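Local atomic coordinates of fanconi-associated nuclease 1 homolog (Pseudomonas aeruginosa, PDB entry 5Y7Q), a protein that belongs to the FAN1 nuclease family, joining HTH, SAP and VRR-NUC regions in one largely helical chain, modelled here with bound DNA. Residues R294-Q300 and S318-R324; F286-E291 and R301-Q305; L261-L265 and L282-F286; H308-L313 and A338-E344. All blocks are in the same frame, centred on the assembly; numbering follows the deposited sequence.

Contact 1 (R294-Q300 and S318-R324); sequences RDFDLAQ and SLERGER. With nucleotides of chain D.
Arg321 and Phe296 lead this helix-to-helix contact, where the start of helix 296-304 lies against the end of helix 311-321, which finishes in a Schellman motif with Glu323 as its C-prime residue. Arg321 is the side chain to follow. Its CB sits almost squarely over the Phe296 ring, 3.9 Å from the centroid and 7° off the normal, a CH-pi contact. CG passes near the ring atom CZ, and CD turns to the DNA, 3.6 Å from OP1 of DA3 of chain D. A bend at chi3 (94°) then brings the head back: NE is 3.4 Å from Phe296 CE1, and one guanidinium face looks onto that rim, its plane inclined 67° to the ring. The sugar of DA3 of chain D lies over the other face, so the group is held between an aromatic rim and the DNA backbone. NH1 ends 3.7 Å from NH2 of Arg294; this second basic group, a little farther from the DNA, probably adds to the positive charge facing it. Glu291 adds a long, weak ion pair at NE.

At the far end Arg324 NH1 makes a weak salt bridge to Asp297 OD1 (3.3 Å), while its NH2 has a stronger partner in Glu327. Beside it, Gln300 packs its CG on Leu319 and turns its amide back along its own helix, NE2 donating to a lone pair of Asp297 O at 2.9 Å.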
# COMPACT_ATOMS: atom_id res chain seq x y z
N ARG A 294 8.92 -5.81 -24.29
CA ARG A 294 8.81 -6.94 -25.21
C ARG A 294 10.05 -7.82 -25.17
O ARG A 294 10.36 -8.52 -26.14
CB ARG A 294 8.53 -6.49 -26.65
CG ARG A 294 7.49 -5.37 -26.74
CD ARG A 294 6.91 -5.25 -28.13
NE ARG A 294 5.65 -5.98 -28.25
CZ ARG A 294 5.53 -7.21 -28.74
NH1 ARG A 294 6.60 -7.87 -29.18
NH2 ARG A 294 4.33 -7.78 -28.81
N ASP A 295 10.75 -7.86 -24.02
CA ASP A 295 11.81 -8.83 -23.82
C ASP A 295 11.16 -9.98 -23.05
O ASP A 295 11.09 -9.98 -21.81
CB ASP A 295 12.99 -8.22 -23.07
CG ASP A 295 14.08 -9.24 -22.73
OD1 ASP A 295 14.90 -8.92 -21.84
OD2 ASP A 295 14.11 -10.34 -23.34
N PHE A 296 10.74 -10.99 -23.79
CA PHE A 296 9.86 -12.00 -23.25
C PHE A 296 10.62 -13.10 -22.55
O PHE A 296 10.15 -13.65 -21.55
CB PHE A 296 8.98 -12.54 -24.37
CG PHE A 296 8.00 -11.53 -24.86
CD1 PHE A 296 7.22 -10.83 -23.95
CD2 PHE A 296 7.89 -11.23 -26.20
CE1 PHE A 296 6.30 -9.88 -24.37
CE2 PHE A 296 6.99 -10.26 -26.63
CZ PHE A 296 6.19 -9.59 -25.71
N ASP A 297 11.80 -13.43 -23.06
CA ASP A 297 12.59 -14.46 -22.42
C ASP A 297 13.00 -14.01 -21.02
O ASP A 297 12.85 -14.76 -20.04
CB ASP A 297 13.79 -14.80 -23.30
CG ASP A 297 13.36 -15.26 -24.71
OD1 ASP A 297 12.18 -15.63 -24.89
OD2 ASP A 297 14.20 -15.27 -25.64
N LEU A 298 13.44 -12.77 -20.87
CA LEU A 298 13.86 -12.32 -19.55
C LEU A 298 12.67 -12.19 -18.61
O LEU A 298 12.79 -12.54 -17.43
CB LEU A 298 14.62 -11.00 -19.67
CG LEU A 298 15.10 -10.36 -18.37
CD1 LEU A 298 15.78 -11.36 -17.45
CD2 LEU A 298 16.04 -9.22 -18.71
N ALA A 299 11.53 -11.69 -19.10
CA ALA A 299 10.32 -11.63 -18.29
C ALA A 299 9.95 -13.01 -17.77
O ALA A 299 9.72 -13.20 -16.57
CB ALA A 299 9.15 -11.04 -19.08
N GLN A 300 9.91 -13.98 -18.67
CA GLN A 300 9.68 -15.36 -18.27
C GLN A 300 10.65 -15.80 -17.17
O GLN A 300 10.23 -16.33 -16.14
CB GLN A 300 9.79 -16.25 -19.49
CG GLN A 300 9.77 -17.68 -19.12
CD GLN A 300 11.14 -18.27 -19.01
OE1 GLN A 300 11.31 -19.36 -18.44
NE2 GLN A 300 12.13 -17.57 -19.55
N SER A 318 4.10 -15.19 -20.70
CA SER A 318 5.28 -14.62 -21.34
C SER A 318 5.91 -15.60 -22.32
O SER A 318 6.29 -15.21 -23.43
CB SER A 318 6.32 -14.19 -20.31
OG SER A 318 5.93 -12.99 -19.67
N LEU A 319 6.04 -16.87 -21.93
CA LEU A 319 6.56 -17.86 -22.88
C LEU A 319 5.71 -17.89 -24.14
O LEU A 319 6.23 -17.83 -25.26
CB LEU A 319 6.63 -19.24 -22.23
CG LEU A 319 7.75 -19.47 -21.20
CD1 LEU A 319 7.41 -20.55 -20.19
CD2 LEU A 319 9.10 -19.75 -21.89
N GLU A 320 4.38 -17.93 -23.97
CA GLU A 320 3.50 -17.89 -25.14
C GLU A 320 3.81 -16.68 -26.01
O GLU A 320 3.97 -16.81 -27.23
CB GLU A 320 2.03 -17.92 -24.71
CG GLU A 320 1.08 -18.23 -25.85
CD GLU A 320 -0.39 -17.95 -25.51
OE1 GLU A 320 -1.28 -18.38 -26.28
OE2 GLU A 320 -0.65 -17.27 -24.49
N ARG A 321 3.91 -15.49 -25.41
CA ARG A 321 4.23 -14.30 -26.18
C ARG A 321 5.60 -14.42 -26.85
O ARG A 321 5.79 -13.93 -27.97
CB ARG A 321 4.16 -13.05 -25.29
CG ARG A 321 2.92 -12.19 -25.51
CD ARG A 321 2.45 -11.37 -24.29
NE ARG A 321 2.94 -9.98 -24.23
CZ ARG A 321 2.77 -9.03 -25.16
NH1 ARG A 321 2.13 -9.29 -26.31
NH2 ARG A 321 3.25 -7.81 -24.95
N GLY A 322 6.56 -15.10 -26.22
CA GLY A 322 7.86 -15.28 -26.83
C GLY A 322 7.94 -16.39 -27.84
O GLY A 322 9.04 -16.82 -28.21
N GLU A 323 6.78 -16.88 -28.29
CA GLU A 323 6.66 -18.01 -29.20
C GLU A 323 7.34 -19.27 -28.65
O GLU A 323 7.74 -20.15 -29.40
CB GLU A 323 7.19 -17.65 -30.59
CG GLU A 323 6.37 -16.52 -31.25
CD GLU A 323 6.85 -16.11 -32.65
OE1 GLU A 323 7.85 -16.69 -33.15
OE2 GLU A 323 6.22 -15.21 -33.25
N ARG A 324 7.45 -19.40 -27.32
CA ARG A 324 7.96 -20.64 -26.75
C ARG A 324 6.74 -21.41 -26.25
O ARG A 324 6.36 -21.35 -25.08
CB ARG A 324 8.97 -20.35 -25.63
CG ARG A 324 10.18 -19.50 -26.13
CD ARG A 324 11.04 -18.85 -25.02
NE ARG A 324 11.74 -19.81 -24.17
CZ ARG A 324 12.54 -19.47 -23.16
NH1 ARG A 324 12.75 -18.19 -22.87
NH2 ARG A 324 13.14 -20.42 -22.42
P DA D 3 -1.93 -9.71 -22.76
OP1 DA D 3 -0.67 -10.46 -22.85
OP2 DA D 3 -2.59 -9.64 -21.44
O5' DA D 3 -1.72 -8.21 -23.30
C5' DA D 3 -1.19 -8.00 -24.62
C4' DA D 3 -0.91 -6.53 -24.91
O4' DA D 3 -2.10 -5.75 -24.75
C3' DA D 3 0.10 -5.85 -24.02
O3' DA D 3 0.59 -4.72 -24.71
C2' DA D 3 -0.76 -5.45 -22.83
C1' DA D 3 -2.01 -4.98 -23.56
N9 DA D 3 -3.26 -5.18 -22.86
C8 DA D 3 -3.72 -6.34 -22.31
N7 DA D 3 -4.92 -6.24 -21.81
C5 DA D 3 -5.29 -4.93 -22.10
C6 DA D 3 -6.46 -4.20 -21.84
N6 DA D 3 -7.51 -4.71 -21.21
N1 DA D 3 -6.49 -2.91 -22.26
C2 DA D 3 -5.43 -2.40 -22.89
N3 DA D 3 -4.28 -3.00 -23.19
C4 DA D 3 -4.28 -4.28 -22.76

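Contact 2 (F286-E291 and R301-Q305); sequences FAQHCE and RLYRQ
Ala287 and Tyr303 make the tight part of this contact. The methyl CB of Ala287 stands over the centre of the phenol ring, 3.3 Å from the centroid and 10° off the normal, so the small residue lets the ring lie flat across helix 273-292. Next to it Leu302 puts its CB 3.8 Å from the same methyl and lays CD1 against both Phe286 CB (3.8 Å) and Cys290 SG (3.9 Å). All five of these residues are buried.

Toward the outside the packing gives way to polar chemistry. With CG beside the backbone N (chi1 -76°), the Tyr303 ring reaches across so that OH donates to Glu291 OE1 at 2.9 Å, meeting that oxygen nearly along its C-O axis; OE1 lies close to the ring plane, at its edge. The other carboxylate oxygen, OE2, is salt-bridged to Arg314 of helix 311-321, which probably helps hold the carboxylate in place. Gln288, exposed to solvent, merely brushes the hydroxyl with CG, and its amide stands nearly perpendicular to the ring.

Two successive helices running antiparallel, 273-292 and 296-304, form an alpha-alpha hairpin, joined by a short loop in the helical middle of the chain.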
# COMPACT_ATOMS: atom_id res chain seq x y z
N PHE A 286 10.09 -6.17 -11.91
CA PHE A 286 11.13 -6.23 -12.94
C PHE A 286 10.60 -6.94 -14.17
O PHE A 286 10.73 -6.44 -15.30
CB PHE A 286 12.37 -6.96 -12.42
CG PHE A 286 13.16 -6.18 -11.42
CD1 PHE A 286 12.79 -4.89 -11.07
CD2 PHE A 286 14.29 -6.73 -10.84
CE1 PHE A 286 13.53 -4.19 -10.15
CE2 PHE A 286 15.03 -6.03 -9.92
CZ PHE A 286 14.65 -4.75 -9.57
N ALA A 287 9.98 -8.10 -13.96
CA ALA A 287 9.43 -8.87 -15.06
C ALA A 287 8.37 -8.08 -15.83
O ALA A 287 8.37 -8.07 -17.06
CB ALA A 287 8.85 -10.18 -14.54
N GLN A 288 7.45 -7.42 -15.11
CA GLN A 288 6.44 -6.62 -15.80
C GLN A 288 7.11 -5.61 -16.71
O GLN A 288 6.75 -5.48 -17.89
CB GLN A 288 5.53 -5.91 -14.81
CG GLN A 288 4.47 -6.80 -14.22
CD GLN A 288 3.42 -6.05 -13.43
OE1 GLN A 288 3.70 -5.00 -12.84
NE2 GLN A 288 2.19 -6.57 -13.41
N HIS A 289 8.09 -4.89 -16.18
CA HIS A 289 8.84 -3.94 -16.99
C HIS A 289 9.40 -4.62 -18.23
O HIS A 289 9.31 -4.09 -19.34
CB HIS A 289 9.94 -3.31 -16.15
CG HIS A 289 10.84 -2.39 -16.91
ND1 HIS A 289 10.40 -1.19 -17.43
CD2 HIS A 289 12.15 -2.49 -17.24
CE1 HIS A 289 11.41 -0.59 -18.05
NE2 HIS A 289 12.48 -1.36 -17.95
N CYS A 290 9.96 -5.82 -18.07
CA CYS A 290 10.53 -6.53 -19.21
C CYS A 290 9.47 -6.80 -20.27
O CYS A 290 9.69 -6.56 -21.46
CB CYS A 290 11.15 -7.85 -18.77
SG CYS A 290 12.69 -7.64 -17.96
N GLU A 291 8.32 -7.32 -19.84
CA GLU A 291 7.23 -7.61 -20.76
C GLU A 291 6.82 -6.36 -21.51
O GLU A 291 6.52 -6.42 -22.71
CB GLU A 291 6.06 -8.20 -19.98
CG GLU A 291 5.34 -9.38 -20.64
CD GLU A 291 4.16 -9.88 -19.80
OE1 GLU A 291 4.24 -9.84 -18.54
OE2 GLU A 291 3.15 -10.29 -20.41
N ARG A 301 11.96 -15.61 -17.39
CA ARG A 301 12.95 -15.97 -16.37
C ARG A 301 12.60 -15.36 -15.01
O ARG A 301 12.52 -16.07 -13.99
CB ARG A 301 14.33 -15.50 -16.81
CG ARG A 301 15.41 -16.55 -16.94
CD ARG A 301 16.79 -15.87 -16.90
NE ARG A 301 17.78 -16.56 -17.73
CZ ARG A 301 18.06 -16.23 -18.99
NH1 ARG A 301 18.98 -16.92 -19.66
NH2 ARG A 301 17.45 -15.21 -19.58
N LEU A 302 12.38 -14.04 -14.99
CA LEU A 302 12.19 -13.33 -13.72
C LEU A 302 10.87 -13.74 -13.05
O LEU A 302 10.84 -13.98 -11.84
CB LEU A 302 12.26 -11.81 -13.92
CG LEU A 302 13.54 -11.21 -14.51
CD1 LEU A 302 13.40 -9.70 -14.77
CD2 LEU A 302 14.74 -11.42 -13.60
N TYR A 303 9.78 -13.83 -13.81
CA TYR A 303 8.54 -14.39 -13.26
C TYR A 303 8.75 -15.80 -12.69
O TYR A 303 8.24 -16.13 -11.61
CB TYR A 303 7.44 -14.43 -14.33
CG TYR A 303 6.77 -13.13 -14.68
CD1 TYR A 303 6.30 -12.25 -13.69
CD2 TYR A 303 6.57 -12.78 -16.02
CE1 TYR A 303 5.66 -11.06 -14.04
CE2 TYR A 303 5.94 -11.59 -16.37
CZ TYR A 303 5.49 -10.74 -15.37
OH TYR A 303 4.86 -9.58 -15.75
N ARG A 304 9.49 -16.65 -13.41
CA ARG A 304 9.67 -18.03 -12.98
C ARG A 304 10.45 -18.13 -11.68
O ARG A 304 10.23 -19.06 -10.91
CB ARG A 304 10.32 -18.86 -14.07
CG ARG A 304 9.28 -19.50 -14.97
CD ARG A 304 9.53 -20.96 -15.19
NE ARG A 304 9.98 -21.17 -16.55
CZ ARG A 304 10.22 -22.36 -17.07
NH1 ARG A 304 10.06 -23.45 -16.31
NH2 ARG A 304 10.63 -22.46 -18.34
N GLN A 305 11.36 -17.19 -11.40
CA GLN A 305 12.06 -17.29 -10.12
C GLN A 305 11.35 -16.54 -8.99
O GLN A 305 11.93 -16.37 -7.91
CB GLN A 305 13.52 -16.84 -10.26
CG GLN A 305 13.78 -15.39 -10.32
CD GLN A 305 15.13 -15.11 -10.94
OE1 GLN A 305 15.98 -14.43 -10.35
NE2 GLN A 305 15.35 -15.66 -12.14

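Contact 3 (L261-L265 and L282-F286); sequences LLAGL and LLFQF
Leucine-rich, wholly apolar packing joins Leu261, Leu262 and Leu265 to Leu282, Leu283 and Phe286, in the buried layer between the short helix 258-264 and the long helix 273-292 of the protein's all-helical middle region. The backbones stay well apart, 8.6 Å between CA of Leu262 and CA of Leu283 at the nearest pair, so side-chain ends do all the touching. Phe286 is the centre of it. Leu262 comes to the edge of the ring, near its plane, with CD2 3.6 Å from CD2 of the phenylalanine, the two side chains passing in opposite directions. Leu261 meets the ring's far end instead, its CD1 4.0 Å from Phe286 CZ. One ring face is spent within its own helix, above the carbonyl oxygen of Leu282.

Helix 236-253 closes the layer: Phe252 meets Phe286 edge-to-face, and Leu245 and Cys248 pack on Leu265. Leu302 of helix 296-304 also packs on Leu262, so the layer runs on into the next helix.

Leu282 carries its CG opposite the backbone N (chi1 -170°), which sends its CD2 toward the end of helix 258-264. There Leu265, the first residue to leave that helix, pushes CD1 among three side chains: it lies 4.0 Å from CD2 of Leu282, 4.0 Å from CD2 of Leu283 and 4.1 Å from CE2 of Phe286.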
# COMPACT_ATOMS: atom_id res chain seq x y z
N LEU A 261 20.89 -4.00 -11.76
CA LEU A 261 19.87 -4.22 -10.74
C LEU A 261 19.84 -5.68 -10.32
O LEU A 261 19.92 -5.99 -9.12
CB LEU A 261 18.50 -3.78 -11.24
CG LEU A 261 18.21 -2.28 -11.21
CD1 LEU A 261 16.77 -2.04 -11.61
CD2 LEU A 261 18.48 -1.71 -9.84
N LEU A 262 19.74 -6.59 -11.29
CA LEU A 262 19.65 -8.02 -11.02
C LEU A 262 20.95 -8.55 -10.45
O LEU A 262 20.92 -9.41 -9.56
CB LEU A 262 19.29 -8.79 -12.28
CG LEU A 262 17.91 -8.57 -12.87
CD1 LEU A 262 17.84 -9.25 -14.24
CD2 LEU A 262 16.82 -9.07 -11.90
N ALA A 263 22.09 -8.10 -11.00
CA ALA A 263 23.38 -8.44 -10.40
C ALA A 263 23.40 -8.14 -8.90
O ALA A 263 23.93 -8.92 -8.11
CB ALA A 263 24.51 -7.70 -11.11
N GLY A 264 22.79 -7.01 -8.50
CA GLY A 264 22.84 -6.59 -7.10
C GLY A 264 21.92 -7.34 -6.17
O GLY A 264 22.26 -7.56 -5.00
N LEU A 265 20.74 -7.74 -6.66
CA LEU A 265 19.83 -8.56 -5.88
C LEU A 265 20.46 -9.89 -5.49
O LEU A 265 21.36 -10.39 -6.17
CB LEU A 265 18.56 -8.84 -6.67
CG LEU A 265 17.48 -7.80 -6.53
CD1 LEU A 265 16.15 -8.46 -6.82
CD2 LEU A 265 17.52 -7.26 -5.14
N LEU A 282 9.56 -7.56 -5.86
CA LEU A 282 10.44 -6.74 -6.67
C LEU A 282 10.79 -7.43 -7.99
O LEU A 282 10.67 -6.84 -9.07
CB LEU A 282 11.69 -6.42 -5.86
CG LEU A 282 12.69 -5.41 -6.34
CD1 LEU A 282 12.06 -4.07 -6.30
CD2 LEU A 282 13.83 -5.49 -5.37
N LEU A 283 11.20 -8.70 -7.91
CA LEU A 283 11.37 -9.50 -9.12
C LEU A 283 10.16 -9.39 -10.03
O LEU A 283 10.28 -9.19 -11.24
CB LEU A 283 11.62 -10.96 -8.77
CG LEU A 283 13.01 -11.20 -8.23
CD1 LEU A 283 13.14 -12.67 -7.89
CD2 LEU A 283 14.03 -10.79 -9.27
N PHE A 284 8.96 -9.54 -9.44
CA PHE A 284 7.73 -9.45 -10.22
C PHE A 284 7.71 -8.16 -11.05
O PHE A 284 7.59 -8.21 -12.29
CB PHE A 284 6.52 -9.54 -9.28
CG PHE A 284 5.20 -9.79 -9.97
CD1 PHE A 284 4.85 -11.06 -10.37
CD2 PHE A 284 4.30 -8.75 -10.17
CE1 PHE A 284 3.64 -11.28 -11.00
CE2 PHE A 284 3.09 -8.97 -10.79
CZ PHE A 284 2.76 -10.23 -11.21
N GLN A 285 7.87 -7.01 -10.40
CA GLN A 285 7.79 -5.76 -11.16
C GLN A 285 8.88 -5.68 -12.22
O GLN A 285 8.63 -5.18 -13.33
CB GLN A 285 7.88 -4.57 -10.21
CG GLN A 285 7.11 -4.80 -8.94
CD GLN A 285 6.30 -3.60 -8.52
OE1 GLN A 285 5.91 -3.49 -7.36
NE2 GLN A 285 6.02 -2.69 -9.47
N PHE A 286 10.09 -6.17 -11.91
CA PHE A 286 11.13 -6.23 -12.94
C PHE A 286 10.60 -6.94 -14.17
O PHE A 286 10.73 -6.44 -15.30
CB PHE A 286 12.37 -6.96 -12.42
CG PHE A 286 13.16 -6.18 -11.42
CD1 PHE A 286 12.79 -4.89 -11.07
CD2 PHE A 286 14.29 -6.73 -10.84
CE1 PHE A 286 13.53 -4.19 -10.15
CE2 PHE A 286 15.03 -6.03 -9.92
CZ PHE A 286 14.65 -4.75 -9.57

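Contact 4 (H308-L313 and A338-E344); sequences HPGARL and APESDAE
With CG of Arg312 (chi1 -160°) and CG of Glu344 (chi1 -176°) each turned opposite its own backbone N, the two side chains reach out of their helices and cross at about a right angle. The arginine then bends at chi3 (-112°), which swings the guanidinium over so that NH1 forms a salt bridge with Glu344 OE2; the modelled separation is improbably short and should not be taken literally at this resolution. The same oxygen also accepts from the backbone N of Glu340 at 3.2 Å, this donor approaching from above the carboxylate plane. OE2 thus faces both the arginine and the loop that leads into helix 342-358, the helix of Glu344.

That loop and the facing one are both helix starts: two N-termini, of helices 311-321 and 342-358, lie side by side at the surface. Gly310 takes the N-cap position of the first, inside a type II turn from His308 to Ala311. In the second, Ser341 is the N-cap, its OG accepting from Glu344 N at 3.2 Å. Ala335 of helix 325-337 touches both Arg312 and Glu344.

Glu340 lies over one face of the guanidinium, OE2 4.2 Å above its plane, an approach of opposite charges with no N-H aimed at the oxygen. Ala338 O is at the guanidinium edge, 3.7 Å from Arg312 NH1. On the inner flank Leu313 lays CD2 against Glu344 CA at 3.8 Å.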
# COMPACT_ATOMS: atom_id res chain seq x y z
N HIS A 308 5.75 -14.82 -6.03
CA HIS A 308 4.69 -13.83 -5.89
C HIS A 308 3.37 -14.38 -6.45
O HIS A 308 3.37 -15.09 -7.46
CB HIS A 308 5.10 -12.56 -6.63
CG HIS A 308 4.20 -11.39 -6.38
ND1 HIS A 308 4.32 -10.58 -5.27
CD2 HIS A 308 3.17 -10.88 -7.10
CE1 HIS A 308 3.40 -9.64 -5.32
NE2 HIS A 308 2.69 -9.80 -6.42
N PRO A 309 2.24 -14.07 -5.83
CA PRO A 309 0.97 -14.64 -6.30
C PRO A 309 0.63 -14.15 -7.71
O PRO A 309 0.71 -12.96 -8.00
CB PRO A 309 -0.04 -14.16 -5.26
CG PRO A 309 0.57 -12.92 -4.72
CD PRO A 309 2.04 -13.17 -4.68
N GLY A 310 0.26 -15.09 -8.59
CA GLY A 310 -0.01 -14.74 -9.97
C GLY A 310 1.19 -14.70 -10.90
O GLY A 310 1.02 -14.46 -12.10
N ALA A 311 2.40 -14.96 -10.38
CA ALA A 311 3.61 -14.90 -11.20
C ALA A 311 3.74 -16.09 -12.16
O ALA A 311 4.14 -15.90 -13.31
CB ALA A 311 4.85 -14.82 -10.30
N ARG A 312 3.47 -17.31 -11.70
CA ARG A 312 3.55 -18.47 -12.59
C ARG A 312 2.72 -18.25 -13.85
O ARG A 312 3.18 -18.50 -14.97
CB ARG A 312 3.07 -19.71 -11.85
CG ARG A 312 3.53 -21.02 -12.43
CD ARG A 312 2.52 -22.06 -12.02
NE ARG A 312 3.00 -23.08 -11.09
CZ ARG A 312 2.23 -23.74 -10.23
NH1 ARG A 312 0.93 -23.50 -10.15
NH2 ARG A 312 2.76 -24.65 -9.42
N LEU A 313 1.50 -17.77 -13.68
CA LEU A 313 0.64 -17.43 -14.81
C LEU A 313 1.32 -16.45 -15.75
O LEU A 313 1.33 -16.65 -16.97
CB LEU A 313 -0.66 -16.83 -14.27
CG LEU A 313 -1.97 -17.22 -14.88
CD1 LEU A 313 -1.88 -18.61 -15.36
CD2 LEU A 313 -3.01 -17.08 -13.78
N ALA A 338 -1.36 -28.66 -9.61
CA ALA A 338 -1.57 -28.13 -8.26
C ALA A 338 -1.67 -26.61 -8.26
O ALA A 338 -0.71 -25.90 -7.93
CB ALA A 338 -0.45 -28.60 -7.32
N PRO A 339 -2.84 -26.06 -8.60
CA PRO A 339 -2.96 -24.60 -8.74
C PRO A 339 -2.71 -23.85 -7.43
O PRO A 339 -2.94 -24.37 -6.34
CB PRO A 339 -4.40 -24.39 -9.21
CG PRO A 339 -4.88 -25.74 -9.66
CD PRO A 339 -4.12 -26.74 -8.86
N GLU A 340 -2.24 -22.61 -7.57
CA GLU A 340 -1.92 -21.76 -6.43
C GLU A 340 -3.15 -21.12 -5.82
O GLU A 340 -3.19 -20.87 -4.61
CB GLU A 340 -0.93 -20.67 -6.85
CG GLU A 340 0.47 -21.15 -7.23
CD GLU A 340 1.43 -20.02 -7.64
OE1 GLU A 340 0.99 -18.85 -7.83
OE2 GLU A 340 2.64 -20.33 -7.77
N SER A 341 -4.15 -20.81 -6.65
CA SER A 341 -5.30 -20.03 -6.23
C SER A 341 -6.44 -20.32 -7.19
O SER A 341 -6.27 -21.01 -8.20
CB SER A 341 -4.98 -18.54 -6.21
OG SER A 341 -4.49 -18.13 -7.48
N ASP A 342 -7.61 -19.74 -6.89
CA ASP A 342 -8.71 -19.84 -7.84
C ASP A 342 -8.45 -18.96 -9.05
O ASP A 342 -8.81 -19.33 -10.17
CB ASP A 342 -10.03 -19.48 -7.17
CG ASP A 342 -10.54 -20.59 -6.26
OD1 ASP A 342 -11.38 -20.31 -5.37
OD2 ASP A 342 -10.10 -21.75 -6.43
N ALA A 343 -7.77 -17.83 -8.84
CA ALA A 343 -7.36 -16.99 -9.97
C ALA A 343 -6.49 -17.78 -10.94
O ALA A 343 -6.61 -17.62 -12.16
CB ALA A 343 -6.60 -15.76 -9.47
N GLU A 344 -5.64 -18.64 -10.41
CA GLU A 344 -4.76 -19.39 -11.29
C GLU A 344 -5.54 -20.47 -12.03
O GLU A 344 -5.32 -20.67 -13.22
CB GLU A 344 -3.59 -19.96 -10.49
CG GLU A 344 -2.58 -20.69 -11.35
CD GLU A 344 -1.17 -20.66 -10.79
OE1 GLU A 344 -0.52 -19.58 -10.86
OE2 GLU A 344 -0.72 -21.72 -10.29

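The four contacts step through successive helices. Contacts 2 and 3 are the buried ones and share Phe286 on helix 273-292: contact 3 is entirely apolar, whereas contact 2 adds one phenol-to-carboxylate bond at its margin. Their centres are about 9 Å apart, and Leu302 packs on Leu262 between them. Contact 1 takes up the other end of helix 296-304, its centre again about 9 Å from that of contact 2; partly buried, it turns to arginine chemistry where the DNA passes. Contact 4 uses helix 311-321, as contact 1 does, but at its opposite end and at the surface, with charged groups and helix caps. Phe284, from contact 3's segment 282-286, packs on Ala311 and His308 of contact 4.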